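Local structure of MutS2 protein (Thermus thermophilus, 2ZQE) at residues L33-L38 / V76-L81. The protein probably acts in suppressing homologous recombination, its Smr domain, the part crystallised here, serving as the DNA-binding endonuclease module. Residues are numbered along the deposited sequence; the frame is centred on the assembly and turned at random.
Sequences LSTLRL and VTVVAL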
loop_
_atom_site.group_PDB
_atom_site.type_symbol
_atom_site.label_atom_id
_atom_site.label_comp_id
_atom_site.label_asym_id
_atom_site.label_seq_id
_atom_site.Cartn_x
_atom_site.Cartn_y
_atom_site.Cartn_z
ATOM N N LEU A 33 13.296 4.578 2.732
ATOM C CA LEU A 33 12.100 5.282 3.184
ATOM C C LEU A 33 11.479 4.589 4.377
ATOM O O LEU A 33 11.559 3.362 4.502
ATOM C CB LEU A 33 11.062 5.359 2.057
ATOM C CG LEU A 33 11.507 6.060 0.764
ATOM C CD1 LEU A 33 10.325 6.199 -0.189
ATOM C CD2 LEU A 33 12.112 7.404 1.053
ATOM N N SER A 34 10.847 5.390 5.235
ATOM C CA SER A 34 10.190 4.869 6.421
ATOM C C SER A 34 8.714 4.586 6.177
ATOM O O SER A 34 8.111 3.809 6.919
ATOM C CB SER A 34 10.328 5.856 7.580
ATOM O OG SER A 34 9.644 7.057 7.271
ATOM N N THR A 35 8.136 5.245 5.173
ATOM C CA THR A 35 6.690 5.200 4.945
ATOM C C THR A 35 6.394 5.160 3.452
ATOM O O THR A 35 7.138 5.753 2.659
ATOM C CB THR A 35 5.989 6.427 5.569
ATOM O OG1 THR A 35 6.450 6.602 6.919
ATOM C CG2 THR A 35 4.471 6.243 5.597
ATOM N N LEU A 36 5.288 4.501 3.099
ATOM C CA LEU A 36 4.817 4.410 1.725
ATOM C C LEU A 36 3.297 4.453 1.716
ATOM O O LEU A 36 2.644 3.719 2.459
ATOM C CB LEU A 36 5.299 3.098 1.098
ATOM C CG LEU A 36 4.765 2.723 -0.280
ATOM C CD1 LEU A 36 5.182 3.716 -1.353
ATOM C CD2 LEU A 36 5.228 1.318 -0.613
ATOM N N ARG A 37 2.738 5.311 0.870
ATOM C CA ARG A 37 1.277 5.381 0.719
ATOM C C ARG A 37 0.824 4.607 -0.506
ATOM O O ARG A 37 1.361 4.781 -1.589
ATOM C CB ARG A 37 0.806 6.830 0.614
ATOM C CG ARG A 37 0.855 7.585 1.935
ATOM C CD ARG A 37 0.727 9.097 1.704
ATOM N NE ARG A 37 -0.499 9.474 0.984
ATOM C CZ ARG A 37 -1.700 9.669 1.534
ATOM N NH1 ARG A 37 -1.894 9.513 2.838
ATOM N NH2 ARG A 37 -2.721 10.000 0.758
ATOM N N LEU A 38 -0.161 3.733 -0.313
ATOM C CA LEU A 38 -0.744 2.968 -1.403
ATOM C C LEU A 38 -2.141 3.497 -1.698
ATOM O O LEU A 38 -3.085 3.256 -0.957
ATOM C CB LEU A 38 -0.784 1.472 -1.034
ATOM C CG LEU A 38 0.568 0.901 -0.609
ATOM C CD1 LEU A 38 0.375 -0.542 -0.113
ATOM C CD2 LEU A 38 1.586 0.945 -1.741
ATOM N N VAL A 76 -6.679 4.791 0.901
ATOM C CA VAL A 76 -5.217 4.772 0.955
ATOM C C VAL A 76 -4.778 3.912 2.123
ATOM O O VAL A 76 -5.285 4.064 3.233
ATOM C CB VAL A 76 -4.620 6.193 1.096
ATOM C CG1 VAL A 76 -3.095 6.133 1.304
ATOM C CG2 VAL A 76 -4.961 7.046 -0.148
ATOM N N THR A 77 -3.842 3.003 1.859
ATOM C CA THR A 77 -3.196 2.254 2.937
ATOM C C THR A 77 -1.820 2.853 3.169
ATOM O O THR A 77 -0.993 2.949 2.255
ATOM C CB THR A 77 -3.054 0.747 2.611
ATOM O OG1 THR A 77 -4.347 0.165 2.473
ATOM C CG2 THR A 77 -2.320 0.041 3.756
ATOM N N VAL A 78 -1.584 3.261 4.413
ATOM C CA VAL A 78 -0.318 3.864 4.797
ATOM C C VAL A 78 0.550 2.799 5.449
ATOM O O VAL A 78 0.172 2.225 6.461
ATOM C CB VAL A 78 -0.563 5.029 5.784
ATOM C CG1 VAL A 78 0.748 5.734 6.123
ATOM C CG2 VAL A 78 -1.553 6.016 5.175
ATOM N N VAL A 79 1.710 2.557 4.843
ATOM C CA VAL A 79 2.609 1.476 5.257
ATOM C C VAL A 79 3.840 2.037 5.965
ATOM O O VAL A 79 4.539 2.902 5.426
ATOM C CB VAL A 79 3.060 0.621 4.026
ATOM C CG1 VAL A 79 3.919 -0.558 4.463
ATOM C CG2 VAL A 79 1.837 0.109 3.205
ATOM N N ALA A 80 4.086 1.542 7.175
ATOM C CA ALA A 80 5.339 1.787 7.878
ATOM C C ALA A 80 6.297 0.664 7.525
ATOM O O ALA A 80 6.023 -0.511 7.795
ATOM C CB ALA A 80 5.116 1.830 9.369
ATOM N N LEU A 81 7.439 1.026 6.961
ATOM C CA LEU A 81 8.399 0.045 6.481
ATOM C C LEU A 81 9.397 -0.352 7.556
ATOM O O LEU A 81 9.760 0.461 8.415
ATOM C CB LEU A 81 9.141 0.621 5.270
ATOM C CG LEU A 81 8.222 1.018 4.102
ATOM C CD1 LEU A 81 8.888 2.007 3.173
ATOM C CD2 LEU A 81 7.775 -0.232 3.359
HETATM O O HOH W 1 8.531 3.084 9.794
#
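L36 and V79, like L38 and T77, form hydrogen-bonded pairs between the two central, antiparallel strands of the mixed sheet of the alpha/beta Smr domain. L36 N donates to V79 O in the plane of that carbonyl, and V79 N returns a bond of 2.8 Å to L36 O. L38 N reaches T77 O, and T77 N reaches L38 O, which also takes a CA-H...O contact from V76 CA at 3.2 Å. R37 bonds through its backbone to K5 and V7, while V76, V78 and A80 bond to A67, A65 and E62, so each strand also has backbone partners on its other edge. At the far end S34 O accepts L81 N almost straight (172°), though from well above the carbonyl plane; a water donates to both S34 O and L81 O. S34 OG and T35 OG1 are hydrogen-bonded at 3.2 Å, and T77 OG1 is hydrogen-bonded to H40 NE2. L36 packs against helix 14-30, L38 and V79 against helix 46-57, L38 CD1 lying 3.7 Å from V79 CG2. On the other face R37 is bent at chi3 (57°); its NE forms a salt bridge with E6 OE2 and NH2 a hydrogen bond with E71 O; V76 CG1 sits over the guanidinium centre, 3.8 Å from R37 CZ.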